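Long-range contacts in DUF6844 domain-containing protein (Francisella tularensis subsp. tularensis, PDB 4QVR), which is of unknown function, a DUF6844-family protein that probably carries an N-terminal signal sequence: residues A141-L146 against A266-V270; L98-M102 against G119-G123. One frame throughout, in Å; residues are numbered along the deposited sequence.

Interaction 1 of 2, residues A141-L146 against A266-V270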
ATOM      1  N   ALA A 141       6.405   9.409  -3.556  1.00 35.84           N
ATOM      2  CA  ALA A 141       6.704   9.202  -2.144  1.00 35.83           C
ATOM      3  C   ALA A 141       5.694   8.223  -1.507  1.00 35.99           C
ATOM      4  O   ALA A 141       6.074   7.349  -0.707  1.00 33.34           O
ATOM      5  CB  ALA A 141       6.709  10.546  -1.422  1.00 38.52           C
ATOM      6  N   PHE A 142       4.414   8.367  -1.867  1.00 37.29           N
ATOM      7  CA  PHE A 142       3.388   7.450  -1.379  1.00 37.75           C
ATOM      8  C   PHE A 142       3.675   6.059  -1.902  1.00 35.89           C
ATOM      9  O   PHE A 142       3.597   5.101  -1.159  1.00 36.47           O
ATOM     10  CB  PHE A 142       1.957   7.854  -1.770  1.00 36.32           C
ATOM     11  CG  PHE A 142       0.972   6.725  -1.601  1.00 34.58           C
ATOM     12  CD1 PHE A 142       0.594   6.300  -0.337  1.00 34.11           C
ATOM     13  CD2 PHE A 142       0.443   6.070  -2.700  1.00 34.40           C
ATOM     14  CE1 PHE A 142      -0.270   5.219  -0.178  1.00 33.40           C
ATOM     15  CE2 PHE A 142      -0.453   5.014  -2.546  1.00 32.94           C
ATOM     16  CZ  PHE A 142      -0.794   4.580  -1.284  1.00 32.11           C
ATOM     17  N   GLU A 143       3.998   5.942  -3.175  1.00 35.30           N
ATOM     18  CA  GLU A 143       4.273   4.610  -3.756  1.00 38.81           C
ATOM     19  C   GLU A 143       5.400   3.886  -3.036  1.00 37.70           C
ATOM     20  O   GLU A 143       5.326   2.674  -2.778  1.00 41.92           O
ATOM     21  CB  GLU A 143       4.557   4.715  -5.259  1.00 44.69           C
ATOM     22  CG  GLU A 143       3.286   5.047  -6.081  1.00 54.91           C
ATOM     23  CD  GLU A 143       3.548   5.583  -7.496  1.00 64.72           C
ATOM     24  OE1 GLU A 143       4.693   5.489  -8.017  1.00 69.95           O
ATOM     25  OE2 GLU A 143       2.585   6.123  -8.094  1.00 74.34           O
ATOM     26  N   LYS A 144       6.435   4.616  -2.682  1.00 34.41           N
ATOM     27  CA  LYS A 144       7.551   4.015  -1.939  1.00 37.57           C
ATOM     28  C   LYS A 144       7.145   3.633  -0.526  1.00 33.76           C
ATOM     29  O   LYS A 144       7.566   2.616  -0.017  1.00 35.14           O
ATOM     30  CB  LYS A 144       8.717   4.993  -1.839  1.00 39.41           C
ATOM     31  CG  LYS A 144       9.489   5.242  -3.144  1.00 45.80           C
ATOM     32  CD  LYS A 144      10.341   6.464  -2.848  1.00 50.95           C
ATOM     33  CE  LYS A 144      11.440   6.761  -3.814  1.00 54.79           C
ATOM     34  NZ  LYS A 144      12.175   7.901  -3.210  1.00 53.31           N
ATOM     35  N   ALA A 145       6.391   4.500   0.132  1.00 30.13           N
ATOM     36  CA  ALA A 145       5.892   4.203   1.453  1.00 29.65           C
ATOM     37  C   ALA A 145       5.023   2.929   1.408  1.00 30.13           C
ATOM     38  O   ALA A 145       5.185   1.990   2.212  1.00 32.42           O
ATOM     39  CB  ALA A 145       5.045   5.360   1.946  1.00 27.98           C
ATOM     40  N   LEU A 146       4.071   2.893   0.496  1.00 29.80           N
ATOM     41  CA  LEU A 146       3.179   1.695   0.409  1.00 30.59           C
ATOM     42  C   LEU A 146       3.947   0.415   0.217  1.00 31.06           C
ATOM     43  O   LEU A 146       3.711  -0.579   0.907  1.00 30.28           O
ATOM     44  CB  LEU A 146       2.238   1.828  -0.757  1.00 33.74           C
ATOM     45  CG  LEU A 146       1.263   0.664  -0.986  1.00 38.05           C
ATOM     46  CD1 LEU A 146       0.326   0.495   0.204  1.00 38.90           C
ATOM     47  CD2 LEU A 146       0.474   0.940  -2.257  1.00 38.90           C
ATOM     48  N   ALA A 266       7.323  14.155   1.861  1.00 37.14           N
ATOM     49  CA  ALA A 266       7.391  12.904   2.575  1.00 36.84           C
ATOM     50  C   ALA A 266       5.957  12.444   2.882  1.00 35.01           C
ATOM     51  O   ALA A 266       5.084  13.256   3.300  1.00 33.37           O
ATOM     52  CB  ALA A 266       8.169  13.090   3.867  1.00 40.36           C
ATOM     53  N   ILE A 267       5.703  11.174   2.639  1.00 31.57           N
ATOM     54  CA  ILE A 267       4.387  10.595   2.895  1.00 31.29           C
ATOM     55  C   ILE A 267       4.498   9.445   3.906  1.00 31.40           C
ATOM     56  O   ILE A 267       5.389   8.610   3.802  1.00 31.68           O
ATOM     57  CB  ILE A 267       3.801   9.964   1.595  1.00 32.52           C
ATOM     58  CG1 ILE A 267       3.493  10.995   0.506  1.00 33.93           C
ATOM     59  CG2 ILE A 267       2.546   9.177   1.873  1.00 32.98           C
ATOM     60  CD1 ILE A 267       2.284  11.857   0.751  1.00 37.38           C
ATOM     61  N   GLY A 268       3.553   9.365   4.843  1.00 30.85           N
ATOM     62  CA  GLY A 268       3.497   8.255   5.771  1.00 30.98           C
ATOM     63  C   GLY A 268       2.190   7.514   5.515  1.00 31.68           C
ATOM     64  O   GLY A 268       1.183   8.108   5.143  1.00 34.06           O
ATOM     65  N   VAL A 269       2.212   6.206   5.639  1.00 32.43           N
ATOM     66  CA  VAL A 269       1.002   5.423   5.425  1.00 32.39           C
ATOM     67  C   VAL A 269       0.918   4.444   6.580  1.00 30.93           C
ATOM     68  O   VAL A 269       1.932   3.919   7.032  1.00 28.83           O
ATOM     69  CB  VAL A 269       0.999   4.711   4.058  1.00 32.35           C
ATOM     70  CG1 VAL A 269       2.190   3.791   3.933  1.00 34.88           C
ATOM     71  CG2 VAL A 269      -0.307   3.918   3.839  1.00 33.77           C
ATOM     72  N   VAL A 270      -0.284   4.326   7.125  1.00 31.10           N
ATOM     73  CA  VAL A 270      -0.582   3.390   8.181  1.00 30.14           C
ATOM     74  C   VAL A 270      -1.420   2.331   7.490  1.00 30.61           C
ATOM     75  O   VAL A 270      -2.408   2.662   6.840  1.00 28.78           O
ATOM     76  CB  VAL A 270      -1.415   4.056   9.307  1.00 30.31           C
ATOM     77  CG1 VAL A 270      -1.917   3.023  10.323  1.00 31.26           C
ATOM     78  CG2 VAL A 270      -0.595   5.091  10.039  1.00 32.72           C
TER
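Ile267 of strand 264-273 spreads its two branches over Ala141 and Phe142 of helix 134-159: CG1, turned opposite the Ile267 carbonyl carbon (chi1 -66°), lies 3.8 Å from Ala141 CB, while CG2 reaches Phe142 CB at 3.9 Å. Beyond CB, the Phe142 ring offers its edge to the strand, with Ile267 CG2 and Val269 CG2 near the ring plane; Val269 CG2 comes to 4.2 Å from Phe142 CE1. One face of this ring takes CB of Leu146, a turn further along the helix. Val269 sends its other methyl, CG1, to Ala145 CB at 3.8 Å.

A second group of contacts involves main-chain atoms. Ile267 CG1 approaches Phe142 N at 3.7 Å, and Ala145 CB touches the Ile267 carbonyl oxygen. With Ala141 and Ala145 facing the strand, the local axes approach to 7.3 Å and are inclined by 37°. Thr256 and Val258 of strand 251-261, with Tyr316, continue the apolar surroundings. The strand's backbone groups bond to the neighbouring strands and the helix bonds within itself; what joins helix and strand is apolar contact alone, in a largely buried setting.

Interaction 2 of 2, residues L98-M102 against G119-G123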
ATOM      1  N   LEU A  98       6.521  12.517  10.765  1.00 38.23           N
ATOM      2  CA  LEU A  98       5.620  11.452  10.314  1.00 36.07           C
ATOM      3  C   LEU A  98       5.487  10.267  11.293  1.00 37.67           C
ATOM      4  O   LEU A  98       4.381   9.738  11.484  1.00 35.82           O
ATOM      5  CB  LEU A  98       6.036  10.967   8.942  1.00 37.99           C
ATOM      6  CG  LEU A  98       5.756  11.958   7.823  1.00 38.34           C
ATOM      7  CD1 LEU A  98       6.354  11.466   6.543  1.00 41.20           C
ATOM      8  CD2 LEU A  98       4.277  12.147   7.647  1.00 37.73           C
ATOM      9  N   ASN A  99       6.608   9.801  11.849  1.00 38.82           N
ATOM     10  CA  ASN A  99       6.557   8.750  12.849  1.00 39.40           C
ATOM     11  C   ASN A  99       5.720   9.182  14.045  1.00 40.12           C
ATOM     12  O   ASN A  99       4.958   8.385  14.574  1.00 40.39           O
ATOM     13  CB  ASN A  99       7.959   8.343  13.311  1.00 41.27           C
ATOM     14  CG  ASN A  99       8.676   7.481  12.279  1.00 45.58           C
ATOM     15  OD1 ASN A  99       9.834   7.721  11.964  1.00 46.76           O
ATOM     16  ND2 ASN A  99       7.964   6.482  11.716  1.00 45.67           N
ATOM     17  N   ASP A 100       5.868  10.428  14.493  1.00 42.11           N
ATOM     18  CA  ASP A 100       5.091  10.898  15.641  1.00 43.50           C
ATOM     19  C   ASP A 100       3.614  10.913  15.330  1.00 41.02           C
ATOM     20  O   ASP A 100       2.823  10.357  16.091  1.00 42.49           O
ATOM     21  CB  ASP A 100       5.521  12.277  16.112  1.00 46.77           C
ATOM     22  CG  ASP A 100       6.887  12.276  16.778  1.00 53.64           C
ATOM     23  OD1 ASP A 100       7.383  11.197  17.187  1.00 59.90           O
ATOM     24  OD2 ASP A 100       7.461  13.379  16.923  1.00 56.90           O
ATOM     25  N   VAL A 101       3.230  11.516  14.213  0.50 40.73           N
ATOM     26  CA  VAL A 101       1.818  11.582  13.874  0.50 42.35           C
ATOM     27  C   VAL A 101       1.231  10.193  13.579  0.50 41.98           C
ATOM     28  O   VAL A 101       0.080   9.940  13.893  0.50 40.64           O
ATOM     29  CB  VAL A 101       1.522  12.551  12.720  0.50 42.19           C
ATOM     30  CG1 VAL A 101       2.006  13.950  13.068  0.50 43.91           C
ATOM     31  CG2 VAL A 101       2.164  12.074  11.446  0.50 43.25           C
HETATM   32  N   MSE A 102       2.009   9.291  12.997  1.00 35.86           N
HETATM   33  CA  MSE A 102       1.468   7.953  12.741  1.00 38.47           C
HETATM   34  C   MSE A 102       1.338   7.168  14.024  1.00 38.55           C
HETATM   35  O   MSE A 102       0.331   6.519  14.202  1.00 37.60           O
HETATM   36  CB  MSE A 102       2.200   7.177  11.670  1.00 38.60           C
HETATM   37  CG  MSE A 102       2.045   7.901  10.343  1.00 38.89           C
HETATM   38 SE   MSE A 102       3.017   6.821   9.029  1.00 41.46          SE
HETATM   39  CE  MSE A 102       4.888   6.763   9.590  1.00 36.54           C
ATOM     40  N   GLY A 119       0.893  -1.586  10.696  1.00 38.29           N
ATOM     41  CA  GLY A 119       2.207  -1.170  10.285  1.00 35.54           C
ATOM     42  C   GLY A 119       2.215   0.262   9.791  1.00 35.59           C
ATOM     43  O   GLY A 119       1.184   0.861   9.489  1.00 34.16           O
ATOM     44  N   SER A 120       3.392   0.828   9.748  1.00 36.09           N
ATOM     45  CA  SER A 120       3.539   2.164   9.217  1.00 39.45           C
ATOM     46  C   SER A 120       4.869   2.275   8.431  1.00 36.32           C
ATOM     47  O   SER A 120       5.838   1.551   8.720  1.00 35.29           O
ATOM     48  CB  SER A 120       3.436   3.185  10.345  1.00 38.05           C
ATOM     49  OG  SER A 120       4.458   3.017  11.281  1.00 43.92           O
ATOM     50  N   ALA A 121       4.885   3.128   7.405  1.00 34.20           N
ATOM     51  CA  ALA A 121       6.080   3.351   6.574  1.00 31.69           C
ATOM     52  C   ALA A 121       6.063   4.721   5.950  1.00 32.53           C
ATOM     53  O   ALA A 121       5.045   5.346   5.783  1.00 34.76           O
ATOM     54  CB  ALA A 121       6.213   2.304   5.478  1.00 30.86           C
ATOM     55  N   ILE A 122       7.245   5.187   5.613  1.00 35.37           N
ATOM     56  CA  ILE A 122       7.415   6.491   5.069  1.00 35.78           C
ATOM     57  C   ILE A 122       8.152   6.375   3.772  1.00 35.62           C
ATOM     58  O   ILE A 122       8.942   5.477   3.611  1.00 34.79           O
ATOM     59  CB  ILE A 122       8.282   7.279   6.049  1.00 38.87           C
ATOM     60  CG1 ILE A 122       7.478   7.571   7.304  1.00 39.95           C
ATOM     61  CG2 ILE A 122       8.862   8.555   5.422  1.00 42.05           C
ATOM     62  CD1 ILE A 122       8.326   8.177   8.405  1.00 45.32           C
ATOM     63  N   GLY A 123       7.870   7.289   2.855  1.00 36.61           N
ATOM     64  CA  GLY A 123       8.586   7.395   1.599  1.00 36.57           C
ATOM     65  C   GLY A 123       8.802   8.893   1.399  1.00 38.95           C
ATOM     66  O   GLY A 123       8.011   9.700   1.933  1.00 37.46           O
TER
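Asn99 presents its side-chain amide to the end of Ile122, the two side chains crossing at about a right angle. Methyl CD1 of Ile122 lies over one face of the Asn99 amide, 4.0 Å from Asn99 CG and displaced from it. The approach is a plain contact at the partly exposed border of the interface. The same methyl also meets Leu98 CB at 3.6 Å and thus touches side chains of two successive residues of the helix. Leu98 follows the isoleucine further with its own branch CD1, which comes to 4.0 Å from Ile122 CG2.

These residues join helix 94-108 to strand 117-126, an outer strand of a three-stranded antiparallel sheet in this chain. Their short segments run nearly antiparallel, at 153°, with axes 9.4 Å apart. Alternation along the strand turns Ser120 and Ile122 to this helix, whereas Ala121 faces away and packs on Lys148 and Ala149 of helix 134-159; this part of the sheet therefore lies between helices 94-108 and 134-159.

One turn after Leu98, the selenomethionine Met102 brings its end obliquely against Ile122. Its chain is extended through CG and then turns about the CG-SE bond (chi3 -61°), which brings CE to 3.5 Å from Ile122 CG1. The selenium itself lies 3.9 Å from Ser120 CB, and CE is 4.1 Å from the Ala121 carbonyl oxygen. Leu98 and Met102 both extend the apolar layer across the sheet to Phe257, and reach Ala266 and Val270, respectively, on the central strand.

Interactions 1 and 2 occupy opposite faces of one antiparallel sheet, with centres about 8 Å apart. Strands 117-126 and 264-273 are neighbours in it: probable hydrogen bonds run from Ile267 N to Gly123 O (2.8 Å) and from Val269 N to Ala121 O (3.0 Å), tying the strand of interaction 2 to that of interaction 1. Packing links them too, with Ala121 CB 3.4 Å from Ala145 O and the selenium of Met102 3.5 Å from Val269 N. Along the chain, interaction 2 closes before interaction 1 opens, and strand 117-126 is followed by helix 134-159.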